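PDB 6CC2: cell division control protein 45 cdc45 putative, which probably acts in eukaryotic DNA replication as the Cdc45 subunit of the CMG (Cdc45-MCM-GINS) helicase. Local coordinates for residues D199-I213 with K344-A358. Numbering follows the deposited sequence.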
ATOM      1  N   ASP A 199       8.831 -18.246   9.645  1.00 24.01           N
ATOM      2  CA  ASP A 199       7.640 -17.405   9.506  1.00 28.51           C
ATOM      3  C   ASP A 199       7.961 -16.061   8.852  1.00 23.92           C
ATOM      4  O   ASP A 199       7.076 -15.416   8.272  1.00 21.72           O
ATOM      5  CB  ASP A 199       7.014 -17.156  10.880  1.00 36.96           C
ATOM      6  CG  ASP A 199       5.955 -18.173  11.238  1.00 51.42           C
ATOM      7  OD1 ASP A 199       5.423 -18.838  10.326  1.00 56.88           O
ATOM      8  OD2 ASP A 199       5.644 -18.293  12.437  1.00 57.95           O
HETATM    9  N   MSE A 200       9.203 -15.589   8.979  1.00 23.78           N
HETATM   10  CA  MSE A 200       9.583 -14.318   8.372  1.00 22.36           C
HETATM   11  C   MSE A 200       9.353 -14.313   6.852  1.00 21.09           C
HETATM   12  O   MSE A 200       9.157 -13.256   6.248  1.00 19.36           O
HETATM   13  CB  MSE A 200      11.036 -14.012   8.672  1.00 21.14           C
HETATM   14  CG  MSE A 200      11.312 -13.716  10.121  1.00 24.23           C
HETATM   15 SE   MSE A 200      13.199 -13.494  10.438  0.69 25.43          SE
HETATM   16  CE  MSE A 200      13.072 -12.950  12.283  1.00 25.80           C
ATOM     17  N   TYR A 201       9.348 -15.480   6.221  1.00 20.77           N
ATOM     18  CA  TYR A 201       9.092 -15.522   4.780  1.00 21.55           C
ATOM     19  C   TYR A 201       7.629 -15.229   4.448  1.00 20.74           C
ATOM     20  O   TYR A 201       7.328 -14.605   3.417  1.00 19.31           O
ATOM     21  CB  TYR A 201       9.519 -16.876   4.211  1.00 22.41           C
ATOM     22  CG  TYR A 201      11.033 -16.987   4.090  1.00 22.83           C
ATOM     23  CD1 TYR A 201      11.676 -16.569   2.931  1.00 23.69           C
ATOM     24  CD2 TYR A 201      11.812 -17.465   5.141  1.00 24.15           C
ATOM     25  CE1 TYR A 201      13.057 -16.647   2.816  1.00 23.17           C
ATOM     26  CE2 TYR A 201      13.190 -17.555   5.026  1.00 25.30           C
ATOM     27  CZ  TYR A 201      13.802 -17.144   3.855  1.00 22.85           C
ATOM     28  OH  TYR A 201      15.175 -17.216   3.750  1.00 26.24           O
ATOM     29  N   TRP A 202       6.696 -15.699   5.280  1.00 20.59           N
ATOM     30  CA  TRP A 202       5.294 -15.305   5.138  1.00 18.33           C
ATOM     31  C   TRP A 202       5.141 -13.795   5.231  1.00 17.40           C
ATOM     32  O   TRP A 202       4.498 -13.162   4.387  1.00 16.06           O
ATOM     33  CB  TRP A 202       4.477 -16.001   6.225  1.00 20.03           C
ATOM     34  CG  TRP A 202       3.052 -15.574   6.387  1.00 20.40           C
ATOM     35  CD1 TRP A 202       2.473 -15.090   7.531  1.00 19.51           C
ATOM     36  CD2 TRP A 202       2.016 -15.629   5.405  1.00 17.66           C
ATOM     37  NE1 TRP A 202       1.138 -14.879   7.337  1.00 21.12           N
ATOM     38  CE2 TRP A 202       0.829 -15.179   6.028  1.00 18.63           C
ATOM     39  CE3 TRP A 202       1.958 -16.052   4.069  1.00 20.37           C
ATOM     40  CZ2 TRP A 202      -0.393 -15.117   5.352  1.00 20.64           C
ATOM     41  CZ3 TRP A 202       0.752 -15.970   3.398  1.00 18.18           C
ATOM     42  CH2 TRP A 202      -0.409 -15.511   4.039  1.00 20.10           C
ATOM     43  N   TYR A 203       5.744 -13.192   6.260  1.00 17.11           N
ATOM     44  CA  TYR A 203       5.664 -11.734   6.399  1.00 18.66           C
ATOM     45  C   TYR A 203       6.322 -11.057   5.207  1.00 19.34           C
ATOM     46  O   TYR A 203       5.761 -10.138   4.615  1.00 17.76           O
ATOM     47  CB  TYR A 203       6.318 -11.322   7.719  1.00 18.24           C
ATOM     48  CG  TYR A 203       5.692 -11.993   8.937  1.00 19.67           C
ATOM     49  CD1 TYR A 203       4.350 -12.295   8.981  1.00 19.61           C
ATOM     50  CD2 TYR A 203       6.470 -12.321  10.040  1.00 21.50           C
ATOM     51  CE1 TYR A 203       3.777 -12.920  10.084  1.00 21.09           C
ATOM     52  CE2 TYR A 203       5.917 -12.945  11.155  1.00 24.44           C
ATOM     53  CZ  TYR A 203       4.562 -13.239  11.165  1.00 25.00           C
ATOM     54  OH  TYR A 203       3.982 -13.850  12.240  1.00 25.44           O
ATOM     55  N   ALA A 204       7.514 -11.519   4.821  1.00 19.55           N
ATOM     56  CA  ALA A 204       8.183 -10.903   3.683  1.00 19.68           C
ATOM     57  C   ALA A 204       7.357 -11.049   2.411  1.00 19.19           C
ATOM     58  O   ALA A 204       7.340 -10.136   1.558  1.00 19.74           O
ATOM     59  CB  ALA A 204       9.572 -11.526   3.487  1.00 21.71           C
ATOM     60  N   ALA A 205       6.706 -12.203   2.220  1.00 18.03           N
ATOM     61  CA  ALA A 205       5.839 -12.365   1.058  1.00 19.55           C
ATOM     62  C   ALA A 205       4.712 -11.341   1.061  1.00 16.32           C
ATOM     63  O   ALA A 205       4.406 -10.736   0.020  1.00 16.02           O
ATOM     64  CB  ALA A 205       5.259 -13.788   1.016  1.00 17.56           C
ATOM     65  N   ILE A 206       4.106 -11.093   2.236  1.00 15.29           N
ATOM     66  CA  ILE A 206       3.052 -10.089   2.349  1.00 14.97           C
ATOM     67  C   ILE A 206       3.583  -8.716   1.976  1.00 16.26           C
ATOM     68  O   ILE A 206       2.900  -7.931   1.294  1.00 15.82           O
ATOM     69  CB  ILE A 206       2.452 -10.099   3.769  1.00 16.55           C
ATOM     70  CG1 ILE A 206       1.706 -11.426   3.967  1.00 18.73           C
ATOM     71  CG2 ILE A 206       1.545  -8.876   3.996  1.00 18.71           C
ATOM     72  CD1 ILE A 206       1.246 -11.680   5.357  1.00 17.80           C
ATOM     73  N   GLY A 207       4.813  -8.410   2.412  1.00 16.90           N
ATOM     74  CA  GLY A 207       5.404  -7.111   2.098  1.00 17.83           C
ATOM     75  C   GLY A 207       5.597  -6.878   0.608  1.00 16.80           C
ATOM     76  O   GLY A 207       5.284  -5.801   0.102  1.00 18.09           O
ATOM     77  N   VAL A 208       6.109  -7.873  -0.120  1.00 16.90           N
ATOM     78  CA  VAL A 208       6.319  -7.675  -1.541  1.00 19.34           C
ATOM     79  C   VAL A 208       4.992  -7.720  -2.296  1.00 18.99           C
ATOM     80  O   VAL A 208       4.824  -7.030  -3.293  1.00 17.47           O
ATOM     81  CB  VAL A 208       7.333  -8.675  -2.108  1.00 21.55           C
ATOM     82  CG1 VAL A 208       6.784 -10.074  -2.157  1.00 21.10           C
ATOM     83  CG2 VAL A 208       7.772  -8.224  -3.516  1.00 23.81           C
ATOM     84  N   CYS A 209       4.025  -8.519  -1.829  1.00 17.09           N
ATOM     85  CA  CYS A 209       2.688  -8.439  -2.393  1.00 16.40           C
ATOM     86  C   CYS A 209       2.107  -7.031  -2.220  1.00 15.31           C
ATOM     87  O   CYS A 209       1.452  -6.511  -3.131  1.00 16.94           O
ATOM     88  CB  CYS A 209       1.761  -9.458  -1.732  1.00 16.84           C
ATOM     89  SG  CYS A 209       2.093 -11.150  -2.216  1.00 19.43           S
ATOM     90  N   ASP A 210       2.330  -6.414  -1.052  1.00 15.38           N
ATOM     91  CA  ASP A 210       1.886  -5.027  -0.837  1.00 15.21           C
ATOM     92  C   ASP A 210       2.501  -4.095  -1.877  1.00 14.08           C
ATOM     93  O   ASP A 210       1.813  -3.241  -2.456  1.00 15.39           O
ATOM     94  CB  ASP A 210       2.250  -4.575   0.578  1.00 20.52           C
ATOM     95  CG  ASP A 210       1.895  -3.116   0.829  1.00 24.79           C
ATOM     96  OD1 ASP A 210       0.732  -2.731   0.564  1.00 22.35           O
ATOM     97  OD2 ASP A 210       2.783  -2.345   1.307  1.00 22.27           O
ATOM     98  N   GLN A 211       3.810  -4.226  -2.124  1.00 14.51           N
ATOM     99  CA  GLN A 211       4.432  -3.390  -3.158  1.00 17.02           C
ATOM    100  C   GLN A 211       3.750  -3.564  -4.510  1.00 14.90           C
ATOM    101  O   GLN A 211       3.538  -2.589  -5.245  1.00 16.23           O
ATOM    102  CB  GLN A 211       5.906  -3.732  -3.310  1.00 17.99           C
ATOM    103  CG  GLN A 211       6.802  -3.225  -2.208  1.00 20.11           C
ATOM    104  CD  GLN A 211       8.249  -3.447  -2.590  1.00 18.94           C
ATOM    105  OE1 GLN A 211       8.655  -4.566  -2.896  1.00 18.13           O
ATOM    106  NE2 GLN A 211       9.023  -2.363  -2.614  1.00 19.07           N
ATOM    107  N   TYR A 212       3.431  -4.796  -4.886  1.00 14.29           N
ATOM    108  CA  TYR A 212       2.836  -5.027  -6.206  1.00 15.98           C
ATOM    109  C   TYR A 212       1.409  -4.498  -6.251  1.00 15.67           C
ATOM    110  O   TYR A 212       1.021  -3.809  -7.204  1.00 17.45           O
ATOM    111  CB  TYR A 212       2.895  -6.528  -6.557  1.00 17.60           C
ATOM    112  CG  TYR A 212       2.335  -6.872  -7.903  1.00 19.00           C
ATOM    113  CD1 TYR A 212       3.005  -6.531  -9.089  1.00 19.68           C
ATOM    114  CD2 TYR A 212       1.113  -7.536  -8.016  1.00 21.39           C
ATOM    115  CE1 TYR A 212       2.489  -6.848 -10.325  1.00 18.42           C
ATOM    116  CE2 TYR A 212       0.588  -7.870  -9.260  1.00 21.47           C
ATOM    117  CZ  TYR A 212       1.270  -7.518 -10.410  1.00 21.38           C
ATOM    118  OH  TYR A 212       0.738  -7.831 -11.640  1.00 22.43           O
ATOM    119  N   ILE A 213       0.591  -4.811  -5.228  1.00 15.26           N
ATOM    120  CA  ILE A 213      -0.759  -4.262  -5.143  1.00 15.94           C
ATOM    121  C   ILE A 213      -0.736  -2.741  -5.229  1.00 18.08           C
ATOM    122  O   ILE A 213      -1.607  -2.120  -5.858  1.00 17.85           O
ATOM    123  CB  ILE A 213      -1.432  -4.724  -3.831  1.00 16.57           C
ATOM    124  CG1 ILE A 213      -1.740  -6.202  -3.898  1.00 18.19           C
ATOM    125  CG2 ILE A 213      -2.695  -3.920  -3.563  1.00 19.92           C
ATOM    126  CD1 ILE A 213      -2.106  -6.837  -2.531  1.00 21.78           C
ATOM    127  N   LYS A 344       0.351 -19.601   3.352  1.00 22.97           N
ATOM    128  CA  LYS A 344       0.658 -20.171   4.657  1.00 23.90           C
ATOM    129  C   LYS A 344      -0.576 -20.914   5.160  1.00 25.36           C
ATOM    130  O   LYS A 344      -1.697 -20.405   5.051  1.00 25.06           O
ATOM    131  CB  LYS A 344       1.067 -19.080   5.651  1.00 23.71           C
ATOM    132  CG  LYS A 344       1.309 -19.614   7.068  1.00 26.71           C
ATOM    133  CD  LYS A 344       1.655 -18.493   8.025  1.00 28.42           C
ATOM    134  CE  LYS A 344       1.626 -18.997   9.477  1.00 33.37           C
ATOM    135  NZ  LYS A 344       2.582 -20.086   9.703  1.00 39.33           N
ATOM    136  N   LYS A 345      -0.358 -22.119   5.702  1.00 24.67           N
ATOM    137  CA  LYS A 345      -1.444 -22.925   6.243  1.00 24.07           C
ATOM    138  C   LYS A 345      -1.823 -22.451   7.644  1.00 25.42           C
ATOM    139  O   LYS A 345      -0.957 -22.253   8.498  1.00 28.04           O
ATOM    140  CB  LYS A 345      -1.031 -24.391   6.289  1.00 25.21           C
ATOM    141  CG  LYS A 345      -2.191 -25.357   6.466  1.00 31.19           C
ATOM    142  CD  LYS A 345      -1.701 -26.792   6.413  1.00 40.24           C
ATOM    143  CE  LYS A 345      -2.846 -27.782   6.388  1.00 53.48           C
ATOM    144  NZ  LYS A 345      -2.337 -29.182   6.338  1.00 57.90           N
ATOM    145  N   PHE A 346      -3.116 -22.249   7.864  1.00 24.73           N
ATOM    146  CA  PHE A 346      -3.674 -21.877   9.166  1.00 26.82           C
ATOM    147  C   PHE A 346      -4.616 -23.012   9.567  1.00 29.24           C
ATOM    148  O   PHE A 346      -5.732 -23.108   9.047  1.00 30.67           O
ATOM    149  CB  PHE A 346      -4.406 -20.548   9.103  1.00 26.37           C
ATOM    150  CG  PHE A 346      -3.529 -19.366   8.777  1.00 23.84           C
ATOM    151  CD1 PHE A 346      -2.750 -18.772   9.756  1.00 26.03           C
ATOM    152  CD2 PHE A 346      -3.490 -18.854   7.506  1.00 23.74           C
ATOM    153  CE1 PHE A 346      -1.964 -17.681   9.467  1.00 26.62           C
ATOM    154  CE2 PHE A 346      -2.702 -17.753   7.205  1.00 25.38           C
ATOM    155  CZ  PHE A 346      -1.935 -17.171   8.192  1.00 25.43           C
ATOM    156  N   GLY A 347      -4.167 -23.870  10.477  1.00 30.89           N
ATOM    157  CA  GLY A 347      -4.948 -25.049  10.811  1.00 31.77           C
ATOM    158  C   GLY A 347      -5.111 -25.929   9.585  1.00 35.02           C
ATOM    159  O   GLY A 347      -4.134 -26.438   9.031  1.00 39.50           O
HETATM  160  N   MSE A 348      -6.353 -26.106   9.134  1.00 34.52           N
HETATM  161  CA  MSE A 348      -6.638 -26.919   7.968  1.00 38.75           C
HETATM  162  C   MSE A 348      -6.884 -26.060   6.723  1.00 33.84           C
HETATM  163  O   MSE A 348      -7.177 -26.571   5.652  1.00 35.70           O
HETATM  164  CB  MSE A 348      -7.860 -27.803   8.218  1.00 59.20           C
HETATM  165  CG  MSE A 348      -7.633 -28.901   9.249  1.00 80.90           C
HETATM  166 SE   MSE A 348      -6.296 -30.203   8.672  1.00 96.32          SE
HETATM  167  CE  MSE A 348      -7.199 -30.880   7.078  1.00105.98           C
ATOM    168  N   ASP A 349      -6.761 -24.751   6.885  1.00 31.91           N
ATOM    169  CA  ASP A 349      -7.127 -23.773   5.856  1.00 28.56           C
ATOM    170  C   ASP A 349      -5.862 -23.329   5.129  1.00 27.91           C
ATOM    171  O   ASP A 349      -4.985 -22.694   5.724  1.00 27.65           O
ATOM    172  CB  ASP A 349      -7.839 -22.590   6.504  1.00 28.99           C
ATOM    173  CG  ASP A 349      -8.320 -21.559   5.504  1.00 31.45           C
ATOM    174  OD1 ASP A 349      -7.906 -21.601   4.330  1.00 31.85           O
ATOM    175  OD2 ASP A 349      -9.121 -20.682   5.905  1.00 31.54           O
ATOM    176  N   TYR A 350      -5.773 -23.664   3.843  1.00 26.45           N
ATOM    177  CA  TYR A 350      -4.665 -23.256   2.974  1.00 24.48           C
ATOM    178  C   TYR A 350      -5.129 -22.297   1.884  1.00 22.49           C
ATOM    179  O   TYR A 350      -4.517 -22.204   0.816  1.00 22.97           O
ATOM    180  CB  TYR A 350      -3.976 -24.480   2.358  1.00 25.91           C
ATOM    181  CG  TYR A 350      -2.474 -24.530   2.516  1.00 25.36           C
ATOM    182  CD1 TYR A 350      -1.692 -23.378   2.395  1.00 23.15           C
ATOM    183  CD2 TYR A 350      -1.832 -25.730   2.779  1.00 26.81           C
ATOM    184  CE1 TYR A 350      -0.315 -23.436   2.554  1.00 26.77           C
ATOM    185  CE2 TYR A 350      -0.459 -25.806   2.934  1.00 26.64           C
ATOM    186  CZ  TYR A 350       0.296 -24.654   2.806  1.00 28.08           C
ATOM    187  OH  TYR A 350       1.676 -24.737   2.955  1.00 27.23           O
ATOM    188  N   SER A 351      -6.194 -21.542   2.146  1.00 21.84           N
ATOM    189  CA  SER A 351      -6.790 -20.681   1.131  1.00 22.69           C
ATOM    190  C   SER A 351      -6.331 -19.226   1.206  1.00 22.10           C
ATOM    191  O   SER A 351      -6.722 -18.429   0.352  1.00 19.86           O
ATOM    192  CB  SER A 351      -8.331 -20.728   1.245  1.00 23.92           C
ATOM    193  OG  SER A 351      -8.786 -20.050   2.414  1.00 24.47           O
ATOM    194  N   ILE A 352      -5.486 -18.870   2.170  1.00 21.49           N
ATOM    195  CA  ILE A 352      -5.055 -17.493   2.346  1.00 20.81           C
ATOM    196  C   ILE A 352      -3.655 -17.336   1.760  1.00 19.98           C
ATOM    197  O   ILE A 352      -2.669 -17.838   2.331  1.00 20.44           O
ATOM    198  CB  ILE A 352      -5.080 -17.084   3.826  1.00 19.79           C
ATOM    199  CG1 ILE A 352      -6.493 -17.221   4.408  1.00 22.48           C
ATOM    200  CG2 ILE A 352      -4.592 -15.648   3.956  1.00 17.23           C
ATOM    201  CD1 ILE A 352      -6.610 -16.854   5.882  1.00 26.78           C
ATOM    202  N   SER A 353      -3.562 -16.608   0.652  1.00 19.29           N
ATOM    203  CA  SER A 353      -2.279 -16.265   0.059  1.00 17.89           C
ATOM    204  C   SER A 353      -1.751 -14.954   0.643  1.00 17.95           C
ATOM    205  O   SER A 353      -2.467 -14.200   1.318  1.00 16.01           O
ATOM    206  CB  SER A 353      -2.402 -16.131  -1.450  1.00 18.81           C
ATOM    207  OG  SER A 353      -2.995 -14.884  -1.744  1.00 19.16           O
ATOM    208  N   ALA A 354      -0.485 -14.667   0.342  1.00 18.03           N
ATOM    209  CA  ALA A 354       0.108 -13.404   0.777  1.00 17.70           C
ATOM    210  C   ALA A 354      -0.537 -12.216   0.084  1.00 18.74           C
ATOM    211  O   ALA A 354      -0.509 -11.117   0.638  1.00 17.10           O
ATOM    212  CB  ALA A 354       1.617 -13.436   0.551  1.00 17.11           C
ATOM    213  N   PHE A 355      -1.148 -12.409  -1.105  1.00 16.13           N
ATOM    214  CA  PHE A 355      -1.925 -11.332  -1.698  1.00 17.18           C
ATOM    215  C   PHE A 355      -3.203 -11.095  -0.913  1.00 15.61           C
ATOM    216  O   PHE A 355      -3.573  -9.942  -0.647  1.00 16.23           O
ATOM    217  CB  PHE A 355      -2.269 -11.643  -3.150  1.00 18.40           C
ATOM    218  CG  PHE A 355      -1.168 -11.329  -4.122  1.00 19.09           C
ATOM    219  CD1 PHE A 355      -0.700 -10.036  -4.253  1.00 20.93           C
ATOM    220  CD2 PHE A 355      -0.621 -12.308  -4.904  1.00 21.14           C
ATOM    221  CE1 PHE A 355       0.295  -9.738  -5.167  1.00 21.87           C
ATOM    222  CE2 PHE A 355       0.364 -12.011  -5.826  1.00 20.35           C
ATOM    223  CZ  PHE A 355       0.822 -10.730  -5.939  1.00 19.49           C
ATOM    224  N   ASP A 356      -3.896 -12.180  -0.536  1.00 16.57           N
ATOM    225  CA  ASP A 356      -5.106 -12.034   0.264  1.00 18.34           C
ATOM    226  C   ASP A 356      -4.791 -11.294   1.556  1.00 15.82           C
ATOM    227  O   ASP A 356      -5.524 -10.385   1.978  1.00 16.24           O
ATOM    228  CB  ASP A 356      -5.715 -13.389   0.616  1.00 17.73           C
ATOM    229  CG  ASP A 356      -6.142 -14.196  -0.598  1.00 18.35           C
ATOM    230  OD1 ASP A 356      -6.586 -13.619  -1.608  1.00 20.37           O
ATOM    231  OD2 ASP A 356      -6.030 -15.471  -0.503  1.00 20.17           O
ATOM    232  N   ALA A 357      -3.714 -11.714   2.224  1.00 16.84           N
ATOM    233  CA  ALA A 357      -3.334 -11.104   3.487  1.00 17.50           C
ATOM    234  C   ALA A 357      -2.940  -9.642   3.307  1.00 16.32           C
ATOM    235  O   ALA A 357      -3.281  -8.796   4.152  1.00 16.24           O
ATOM    236  CB  ALA A 357      -2.190 -11.895   4.105  1.00 17.65           C
ATOM    237  N   ALA A 358      -2.194  -9.323   2.231  1.00 15.22           N
ATOM    238  CA  ALA A 358      -1.849  -7.926   1.989  1.00 14.79           C
ATOM    239  C   ALA A 358      -3.094  -7.069   1.730  1.00 17.05           C
ATOM    240  O   ALA A 358      -3.182  -5.915   2.190  1.00 17.31           O
ATOM    241  CB  ALA A 358      -0.858  -7.826   0.849  1.00 15.26           C
TER
HETATM  242  O   HOH W   1      -1.736  -4.088   0.342  1.00 24.39           O
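The indole of W202 is sandwiched between K344, whose CB and CD lie over one face, and I206 of its own helix, whose CD1 lies 3.6 Å above the opposite face, toward the rim. K344 CD rides 3.6 Å from the centroid of the W202 five-membered ring, almost on its normal, a CH-pi contact. The extended lysine bends at its last torsion (chi4 60°), and NZ forms a salt bridge with D199, 3.2 Å from OD1, on the syn side but tilted somewhat out of the carboxylate plane. F346 turns its edge toward the tryptophan in an offset edge-to-face pair, planes at 70°. The far end of the indole approaches the backbone leading into helix 354-364, and I352 O is buried here without a polar partner.

The F355 ring carries C209 SG over the centre of one face, 3.6 Å from the centroid, while I213 CD1 meets its edge in plane; Y212 touches it rim to rim. A354 is a knob among W202, A205, I206 and C209, and A358 fills the next hole, among I206, C209, D210 and I213. These alanines allow the axes to approach to 8.2 Å at a crossing angle of -69°. A water bridges D210 OD1 and A358 O, while D210 OD2 accepts from D34 N. S353 and D356 close the start of helix 354-364 with a capping box. Within the Cdc45 fold the two helices thus cross by knobs-into-holes packing, while W202 extends the contact to strand 338-344 and the F346 to D349 turn.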